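Local coordinates for DegV family protein (Streptococcus agalactiae, PDB 3LUP) that binds a long-chain fatty acid, held here as elaidic acid, and may take part in lipid transport or fatty acid metabolism, at residues 11-16 / 29-34; 62-67 / 265-270; 161-166 / 188-193. All blocks are in the same frame, centred on the assembly; numbering follows the deposited sequence.

Contact 1 (11-16 / 29-34)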
loop_
_atom_site.group_PDB
_atom_site.type_symbol
_atom_site.label_atom_id
_atom_site.label_comp_id
_atom_site.label_asym_id
_atom_site.label_seq_id
_atom_site.Cartn_x
_atom_site.Cartn_y
_atom_site.Cartn_z
ATOM N N ASP A 11 -2.116 8.841 -1.117
ATOM C CA ASP A 11 -1.679 9.153 0.227
ATOM C C ASP A 11 -0.265 8.638 0.401
ATOM O O ASP A 11 0.257 7.963 -0.468
ATOM C CB ASP A 11 -2.641 8.573 1.269
ATOM C CG ASP A 11 -2.934 7.093 1.040
ATOM O OD1 ASP A 11 -1.965 6.279 1.030
ATOM O OD2 ASP A 11 -4.138 6.756 0.863
ATOM N N THR A 12 0.360 8.981 1.516
ATOM C CA THR A 12 1.763 8.658 1.734
ATOM C C THR A 12 2.034 7.163 1.990
ATOM O O THR A 12 3.196 6.764 2.086
ATOM C CB THR A 12 2.366 9.490 2.866
ATOM O OG1 THR A 12 1.672 9.191 4.075
ATOM C CG2 THR A 12 2.241 10.971 2.567
ATOM N N SER A 13 0.986 6.340 2.063
ATOM C CA SER A 13 1.173 4.894 2.187
ATOM C C SER A 13 1.543 4.258 0.850
ATOM O O SER A 13 2.064 3.151 0.809
ATOM C CB SER A 13 -0.068 4.217 2.779
ATOM O OG SER A 13 -1.035 3.905 1.777
ATOM N N ALA A 14 1.262 4.955 -0.246
ATOM C CA ALA A 14 1.650 4.493 -1.585
ATOM C C ALA A 14 3.147 4.668 -1.769
ATOM O O ALA A 14 3.696 5.710 -1.421
ATOM C CB ALA A 14 0.913 5.269 -2.633
ATOM N N TYR A 15 3.818 3.657 -2.291
ATOM C CA TYR A 15 5.227 3.815 -2.588
ATOM C C TYR A 15 5.373 4.182 -4.048
ATOM O O TYR A 15 5.146 3.359 -4.940
ATOM C CB TYR A 15 6.021 2.565 -2.240
ATOM C CG TYR A 15 7.501 2.772 -2.401
ATOM C CD1 TYR A 15 8.305 3.044 -1.301
ATOM C CD2 TYR A 15 8.103 2.716 -3.662
ATOM C CE1 TYR A 15 9.676 3.253 -1.451
ATOM C CE2 TYR A 15 9.457 2.923 -3.817
ATOM C CZ TYR A 15 10.237 3.189 -2.707
ATOM O OH TYR A 15 11.588 3.385 -2.851
ATOM N N LEU A 16 5.747 5.435 -4.276
ATOM C CA LEU A 16 5.760 6.028 -5.619
ATOM C C LEU A 16 7.061 5.778 -6.376
ATOM O O LEU A 16 8.144 6.101 -5.866
ATOM C CB LEU A 16 5.474 7.531 -5.554
ATOM C CG LEU A 16 4.076 7.941 -5.081
ATOM C CD1 LEU A 16 3.956 9.454 -5.010
ATOM C CD2 LEU A 16 2.938 7.343 -5.946
ATOM N N LEU A 29 -1.729 13.057 -0.075
ATOM C CA LEU A 29 -2.264 13.346 1.256
ATOM C C LEU A 29 -1.424 12.675 2.336
ATOM O O LEU A 29 -1.044 11.515 2.176
ATOM C CB LEU A 29 -3.693 12.811 1.363
ATOM C CG LEU A 29 -4.892 13.632 0.905
ATOM C CD1 LEU A 29 -4.550 14.534 -0.253
ATOM C CD2 LEU A 29 -6.056 12.710 0.549
ATOM N N ASP A 30 -1.163 13.384 3.438
ATOM C CA ASP A 30 -0.394 12.818 4.552
ATOM C C ASP A 30 -1.213 11.959 5.510
ATOM O O ASP A 30 -2.353 12.285 5.840
ATOM C CB ASP A 30 0.324 13.916 5.334
ATOM C CG ASP A 30 1.296 14.706 4.471
ATOM O OD1 ASP A 30 1.947 14.117 3.572
ATOM O OD2 ASP A 30 1.401 15.934 4.689
ATOM N N ILE A 31 -0.613 10.856 5.948
ATOM C CA ILE A 31 -1.197 9.992 6.986
ATOM C C ILE A 31 -0.474 10.185 8.317
ATOM O O ILE A 31 0.715 9.906 8.421
ATOM C CB ILE A 31 -1.177 8.486 6.584
ATOM C CG1 ILE A 31 -1.923 8.283 5.252
ATOM C CG2 ILE A 31 -1.754 7.618 7.721
ATOM C CD1 ILE A 31 -1.909 6.882 4.697
ATOM N N PRO A 32 -1.189 10.685 9.330
ATOM C CA PRO A 32 -0.592 10.880 10.647
ATOM C C PRO A 32 -0.311 9.575 11.401
ATOM O O PRO A 32 -1.064 8.605 11.287
ATOM C CB PRO A 32 -1.655 11.698 11.392
ATOM C CG PRO A 32 -2.506 12.316 10.314
ATOM C CD PRO A 32 -2.548 11.253 9.257
ATOM N N ILE A 33 0.789 9.557 12.145
ATOM C CA ILE A 33 1.041 8.495 13.098
ATOM C C ILE A 33 0.904 9.055 14.519
ATOM O O ILE A 33 1.314 10.182 14.799
ATOM C CB ILE A 33 2.427 7.817 12.891
ATOM C CG1 ILE A 33 3.511 8.516 13.698
ATOM C CG2 ILE A 33 2.827 7.743 11.404
ATOM C CD1 ILE A 33 4.672 7.624 13.983
ATOM N N ILE A 34 0.303 8.281 15.410
ATOM C CA ILE A 34 0.104 8.744 16.778
ATOM C C ILE A 34 0.904 7.890 17.754
ATOM O O ILE A 34 0.548 6.736 18.030
ATOM C CB ILE A 34 -1.394 8.755 17.199
ATOM C CG1 ILE A 34 -2.283 9.352 16.096
ATOM C CG2 ILE A 34 -1.570 9.519 18.503
ATOM C CD1 ILE A 34 -3.684 8.743 16.036
#
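Asp-11 and Leu-29 form a parallel bridge where strands 6-11 and 26-29 of the four-stranded parallel sheet run out. Thr-12 N gives a weak bond to Leu-29 O over 3.0 Å, bent to 129° at the hydrogen. The next link uses a side chain: Ile-31 N reaches Thr-12 OG1 at 3.4 Å, again weakly. Threonine suits this place because OG1, set between the backbone N and the carbonyl carbon (chi1 62°), takes the Ile-31 amide, while the methyl packs beside Leu-29 O and the side chain touches Val-28. Asp-11 is buried and begins a type I beta turn to Ala-14, whose N bonds to Asp-11 O. Ser-13 N, 3.1 Å from Asp-11 OD1 on its anti lone pair, closes an Asx turn, and Ser-13 OG adds a second bond at 2.7 Å on the syn side, somewhat out of the carboxylate plane. OD2 accepts from Ile-92 N, and Ser-13 OG is also hydrogen-bonded to Thr-123 OG1. Alongside, Ile-31 CD1 packs 3.8 Å from Ser-13 CB, and Ile-31 touches the bound elaidic acid. Such donors would favour the charged form of the buried carboxylate, which fixes the turn beside an apolar pocket residue.

Contact 2 (62-67 / 265-270); sequences PKTSQP and GGVIAT. With ELA (Elaidic acid), chain B.
Pro-62 and the short strand 63-64 after it pass along the first turn of helix 266-272, the CA atoms coming within 6.1 Å at Pro-62 and Thr-270 and 6.6 Å at Thr-64 and Val-267. This junction of strand and helix N terminus forms a wall of the elaidic acid pocket in the DegV fold. No hydrogen bond joins the two segments, and the methyl groups of two threonines do most of the touching. Thr-270 sends CG2, anti to its amide nitrogen, to 3.4 Å from Pro-62 O, while its other branch turns back on the helix. There OG1 donates to Gly-266 O at 2.6 Å, on the opposite face of that carbonyl from Thr-270 N, and also bonds to Tyr-51 OH. Thr-64 divides its work similarly: CG2 lies 3.8 Å from Val-267 O, and OG1 is hydrogen-bonded to His-271 NE2 beside the lipid chain. Gly-265 is the N-cap and Gly-266 N bonds to Glu-42 OE1, whereas Val-267 and Ile-268 present branched apolar surface to the fatty acid. Its carboxylate end lies by 64-66, where Arg-175 binds it; farther down the chain, Ile-268 CG2 meets ELA C13 at 3.5 Å.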
loop_
_atom_site.group_PDB
_atom_site.type_symbol
_atom_site.label_atom_id
_atom_site.label_comp_id
_atom_site.label_asym_id
_atom_site.label_seq_id
_atom_site.Cartn_x
_atom_site.Cartn_y
_atom_site.Cartn_z
ATOM N N PRO A 62 1.875 2.432 18.713
ATOM C CA PRO A 62 1.408 3.579 17.947
ATOM C C PRO A 62 0.103 3.278 17.197
ATOM O O PRO A 62 -0.252 2.103 16.986
ATOM C CB PRO A 62 2.553 3.839 16.956
ATOM C CG PRO A 62 3.727 3.154 17.520
ATOM C CD PRO A 62 3.188 1.960 18.229
ATOM N N LYS A 63 -0.615 4.340 16.829
ATOM C CA LYS A 63 -1.768 4.223 15.946
ATOM C C LYS A 63 -1.560 5.120 14.733
ATOM O O LYS A 63 -0.688 5.987 14.726
ATOM C CB LYS A 63 -3.056 4.612 16.671
ATOM C CG LYS A 63 -3.284 3.901 17.985
ATOM C CD LYS A 63 -4.739 3.970 18.434
ATOM C CE LYS A 63 -5.617 3.065 17.574
ATOM N NZ LYS A 63 -6.388 2.108 18.419
ATOM N N THR A 64 -2.349 4.899 13.696
ATOM C CA THR A 64 -2.421 5.864 12.620
ATOM C C THR A 64 -3.844 6.401 12.555
ATOM O O THR A 64 -4.757 5.871 13.208
ATOM C CB THR A 64 -2.017 5.265 11.264
ATOM O OG1 THR A 64 -2.852 4.149 10.978
ATOM C CG2 THR A 64 -0.556 4.808 11.283
ATOM N N SER A 65 -4.025 7.474 11.790
ATOM C CA SER A 65 -5.349 8.007 11.531
ATOM C C SER A 65 -5.469 8.249 10.049
ATOM O O SER A 65 -4.459 8.384 9.363
ATOM C CB SER A 65 -5.576 9.302 12.296
ATOM O OG SER A 65 -4.665 10.271 11.828
ATOM N N GLN A 66 -6.711 8.281 9.567
ATOM C CA GLN A 66 -7.024 8.546 8.170
ATOM C C GLN A 66 -6.454 9.899 7.770
ATOM O O GLN A 66 -6.330 10.785 8.619
ATOM C CB GLN A 66 -8.540 8.550 7.973
ATOM C CG GLN A 66 -9.190 7.189 8.134
ATOM C CD GLN A 66 -10.698 7.260 8.289
ATOM O OE1 GLN A 66 -11.397 7.954 7.532
ATOM N NE2 GLN A 66 -11.213 6.531 9.266
ATOM N N PRO A 67 -6.078 10.066 6.488
ATOM C CA PRO A 67 -5.742 11.424 6.047
ATOM C C PRO A 67 -6.938 12.354 6.243
ATOM O O PRO A 67 -8.060 11.882 6.414
ATOM C CB PRO A 67 -5.407 11.261 4.555
ATOM C CG PRO A 67 -5.588 9.833 4.235
ATOM C CD PRO A 67 -5.684 9.049 5.504
ATOM N N GLY A 265 7.254 2.674 5.321
ATOM C CA GLY A 265 7.366 3.839 6.202
ATOM C C GLY A 265 6.717 3.535 7.554
ATOM O O GLY A 265 6.331 2.398 7.813
ATOM N N GLY A 266 6.605 4.556 8.409
ATOM C CA GLY A 266 6.119 4.402 9.770
ATOM C C GLY A 266 4.654 4.037 9.800
ATOM O O GLY A 266 4.182 3.383 10.732
ATOM N N VAL A 267 3.931 4.451 8.766
ATOM C CA VAL A 267 2.509 4.141 8.644
ATOM C C VAL A 267 2.276 2.624 8.670
ATOM O O VAL A 267 1.543 2.133 9.526
ATOM C CB VAL A 267 1.890 4.823 7.402
ATOM C CG1 VAL A 267 0.456 4.395 7.211
ATOM C CG2 VAL A 267 1.970 6.357 7.551
ATOM N N ILE A 268 2.944 1.892 7.774
ATOM C CA ILE A 268 2.805 0.432 7.665
ATOM C C ILE A 268 3.636 -0.333 8.699
ATOM O O ILE A 268 3.191 -1.347 9.203
ATOM C CB ILE A 268 3.084 -0.053 6.221
ATOM C CG1 ILE A 268 2.088 0.601 5.252
ATOM C CG2 ILE A 268 2.973 -1.561 6.125
ATOM C CD1 ILE A 268 2.478 0.553 3.785
ATOM N N ALA A 269 4.822 0.159 9.040
ATOM C CA ALA A 269 5.581 -0.365 10.176
ATOM C C ALA A 269 4.724 -0.408 11.464
ATOM O O ALA A 269 4.716 -1.405 12.180
ATOM C CB ALA A 269 6.830 0.450 10.390
ATOM N N THR A 270 3.988 0.662 11.735
ATOM C CA THR A 270 3.012 0.680 12.830
ATOM C C THR A 270 2.098 -0.556 12.886
ATOM O O THR A 270 1.843 -1.088 13.961
ATOM C CB THR A 270 2.143 1.982 12.804
ATOM O OG1 THR A 270 2.974 3.127 13.038
ATOM C CG2 THR A 270 1.054 1.948 13.873
HETATM C CA ELA B . -6.965 4.291 9.935
HETATM C C ELA B . -7.593 4.490 11.318
HETATM O O ELA B . -7.056 4.072 12.386
HETATM C C3 ELA B . -5.615 4.983 9.762
HETATM C C4 ELA B . -5.193 5.011 8.297
HETATM C C5 ELA B . -3.817 4.355 8.060
HETATM C C6 ELA B . -3.939 2.835 7.891
HETATM C C7 ELA B . -2.660 2.015 8.017
HETATM C C8 ELA B . -2.982 0.521 7.885
HETATM C C9 ELA B . -1.875 -0.230 7.158
HETATM C C10 ELA B . -1.817 -1.712 7.134
HETATM C C11 ELA B . -0.486 -2.404 6.917
HETATM C C12 ELA B . -0.554 -3.491 5.852
HETATM C C13 ELA B . 0.206 -3.143 4.584
HETATM C C14 ELA B . 0.780 -4.362 3.875
HETATM C C15 ELA B . 1.613 -3.921 2.663
HETATM C C16 ELA B . 1.964 -5.060 1.703
HETATM C C17 ELA B . 1.348 -4.830 0.327
HETATM C C18 ELA B . 2.263 -5.282 -0.804
HETATM O OXT ELA B . -8.699 5.075 11.398
#

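Contact 3 (161-166 / 188-193); sequences FIVVND and SIKPVL
An antiparallel strand pair, 159-163 with 192-195, carries this contact, and its two hydrogen bonds close one ring around Ile-162 and Leu-193. Ile-162 N donates to Leu-193 O at 2.8 Å, approaching from a tilt of 35° to the carbonyl plane. The return bond, Leu-193 N to Ile-162 O, spans 2.9 Å, lies in the plane of the Ile-162 carbonyl and is nearly straight at 166°. Beyond this hydrogen-bonded pair the strands diverge, and a water takes over, accepting from Val-164 N and donating to Pro-191 O at 2.7 Å. Proline has no amide hydrogen to offer, but its carbonyl still serves as an acceptor here.

Both strands belong to the six-stranded mixed sheet, where 192-195 lies between 159-163 and 201-205, and apolar side chains, mostly beta-branched, line both sides. Ile-162 and Leu-193 share one face, where Ile-162 touches the elaidic acid and Leu-193 packs on Ile-201 and Leu-170. On the other, Val-163, Val-192 and Phe-161 lie under helix 210-224 and touch Leu-217. Val-192 CG1, anti to its own amide nitrogen (chi1 -175°), comes to the edge of the Phe-161 ring, in plane, at 3.9 Å from CD1. Val-163 CG2 meets Val-192 CG2 at 4.2 Å.

At the loop end, Lys-190 bends at chi2 and chi4 and lays its aliphatic part across Val-163 nearly at a right angle, CD 4.1 Å from Val-163 CG1. CD also stands 3.7 Å from Val-164 O, and the long chain extends its amine toward the Asn-165 backbone, where NZ is still 4.0 Å from Asn-165 O.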
loop_
_atom_site.group_PDB
_atom_site.type_symbol
_atom_site.label_atom_id
_atom_site.label_comp_id
_atom_site.label_asym_id
_atom_site.label_seq_id
_atom_site.Cartn_x
_atom_site.Cartn_y
_atom_site.Cartn_z
ATOM N N PHE A 161 1.466 -10.164 -0.380
ATOM C CA PHE A 161 1.706 -11.216 0.602
ATOM C C PHE A 161 2.735 -10.764 1.638
ATOM O O PHE A 161 3.669 -10.056 1.304
ATOM C CB PHE A 161 2.156 -12.488 -0.112
ATOM C CG PHE A 161 1.029 -13.229 -0.801
ATOM C CD1 PHE A 161 0.559 -14.448 -0.287
ATOM C CD2 PHE A 161 0.427 -12.712 -1.943
ATOM C CE1 PHE A 161 -0.491 -15.136 -0.899
ATOM C CE2 PHE A 161 -0.625 -13.406 -2.571
ATOM C CZ PHE A 161 -1.085 -14.621 -2.042
ATOM N N ILE A 162 2.554 -11.180 2.888
ATOM C CA ILE A 162 3.340 -10.663 4.010
ATOM C C ILE A 162 3.717 -11.755 4.989
ATOM O O ILE A 162 2.939 -12.662 5.252
ATOM C CB ILE A 162 2.553 -9.600 4.848
ATOM C CG1 ILE A 162 1.622 -8.744 3.972
ATOM C CG2 ILE A 162 3.514 -8.738 5.689
ATOM C CD1 ILE A 162 0.372 -8.267 4.720
ATOM N N VAL A 163 4.912 -11.651 5.541
ATOM C CA VAL A 163 5.298 -12.482 6.663
ATOM C C VAL A 163 5.873 -11.547 7.696
ATOM O O VAL A 163 6.833 -10.826 7.423
ATOM C CB VAL A 163 6.326 -13.562 6.285
ATOM C CG1 VAL A 163 6.925 -14.208 7.551
ATOM C CG2 VAL A 163 5.681 -14.599 5.383
ATOM N N VAL A 164 5.263 -11.537 8.872
ATOM C CA VAL A 164 5.649 -10.580 9.889
ATOM C C VAL A 164 6.551 -11.228 10.935
ATOM O O VAL A 164 6.616 -12.465 11.054
ATOM C CB VAL A 164 4.421 -9.852 10.523
ATOM C CG1 VAL A 164 3.604 -9.173 9.448
ATOM C CG2 VAL A 164 3.562 -10.804 11.346
ATOM N N ASN A 165 7.257 -10.393 11.682
ATOM C CA ASN A 165 8.084 -10.917 12.728
ATOM C C ASN A 165 7.264 -11.206 13.983
ATOM O O ASN A 165 7.381 -12.281 14.586
ATOM C CB ASN A 165 9.250 -9.997 13.009
ATOM C CG ASN A 165 10.316 -10.683 13.787
ATOM O OD1 ASN A 165 10.784 -10.169 14.804
ATOM N ND2 ASN A 165 10.696 -11.884 13.341
ATOM N N ASP A 166 6.419 -10.256 14.366
ATOM C CA ASP A 166 5.511 -10.472 15.483
ATOM C C ASP A 166 4.131 -9.889 15.204
ATOM O O ASP A 166 3.986 -8.772 14.691
ATOM C CB ASP A 166 6.107 -9.955 16.806
ATOM C CG ASP A 166 5.867 -8.466 17.030
ATOM O OD1 ASP A 166 6.149 -7.683 16.088
ATOM O OD2 ASP A 166 5.404 -8.099 18.145
ATOM N N SER A 188 3.001 -19.466 17.629
ATOM C CA SER A 188 4.162 -20.357 17.566
ATOM C C SER A 188 4.722 -20.589 16.178
ATOM O O SER A 188 5.694 -21.321 16.013
ATOM C CB SER A 188 3.807 -21.712 18.159
ATOM O OG SER A 188 3.975 -21.668 19.560
ATOM N N ILE A 189 4.109 -19.983 15.173
ATOM C CA ILE A 189 4.437 -20.318 13.795
ATOM C C ILE A 189 4.690 -19.047 12.968
ATOM O O ILE A 189 4.626 -17.940 13.494
ATOM C CB ILE A 189 3.337 -21.239 13.173
ATOM C CG1 ILE A 189 1.986 -20.521 13.133
ATOM C CG2 ILE A 189 3.204 -22.565 13.951
ATOM C CD1 ILE A 189 1.102 -20.975 11.994
ATOM N N LYS A 190 4.996 -19.209 11.685
ATOM C CA LYS A 190 5.271 -18.074 10.800
ATOM C C LYS A 190 4.287 -18.076 9.630
ATOM O O LYS A 190 4.609 -18.568 8.543
ATOM C CB LYS A 190 6.728 -18.103 10.310
ATOM C CG LYS A 190 7.744 -17.490 11.278
ATOM C CD LYS A 190 7.778 -15.952 11.151
ATOM C CE LYS A 190 8.765 -15.271 12.112
ATOM N NZ LYS A 190 8.799 -15.814 13.511
ATOM N N PRO A 191 3.064 -17.549 9.850
ATOM C CA PRO A 191 2.027 -17.591 8.812
ATOM C C PRO A 191 2.311 -16.654 7.653
ATOM O O PRO A 191 2.918 -15.595 7.829
ATOM C CB PRO A 191 0.793 -17.101 9.549
ATOM C CG PRO A 191 1.342 -16.221 10.641
ATOM C CD PRO A 191 2.575 -16.906 11.090
ATOM N N VAL A 192 1.880 -17.070 6.470
ATOM C CA VAL A 192 1.862 -16.228 5.285
ATOM C C VAL A 192 0.483 -15.570 5.215
ATOM O O VAL A 192 -0.562 -16.246 5.286
ATOM C CB VAL A 192 2.125 -17.049 3.990
ATOM C CG1 VAL A 192 2.236 -16.139 2.783
ATOM C CG2 VAL A 192 3.379 -17.883 4.115
ATOM N N LEU A 193 0.497 -14.247 5.087
ATOM C CA LEU A 193 -0.721 -13.441 5.043
ATOM C C LEU A 193 -0.833 -12.794 3.690
ATOM O O LEU A 193 0.168 -12.633 3.000
ATOM C CB LEU A 193 -0.676 -12.361 6.122
ATOM C CG LEU A 193 -0.328 -12.858 7.529
ATOM C CD1 LEU A 193 0.138 -11.731 8.410
ATOM C CD2 LEU A 193 -1.508 -13.570 8.134
HETATM O O HOH W 1 3.099 -13.483 9.535
#

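Overall arrangement
From the N terminus, strand 6-11 leads into contact 1, which closes a short loop when the chain returns through strand 26-29. Contact 2 opens only afterwards, at 62-67, so the two are in series, yet they touch: strands 33-34 and 63-64 pair as a small antiparallel sheet, with Ile-34 N 2.6 Å from Lys-63 O. Contact 2 closes a very long excursion at helix 266-272. Within it, contact 3 opens and closes through helices 168-173 and 179-186. Contact 1 joins the edge of the parallel sheet to the loop after it, and contact 2 joins strand 63-64 to the helix following strand 259-263, whereas contact 3 knits the mixed sheet; all three contain residues touching the fatty acid.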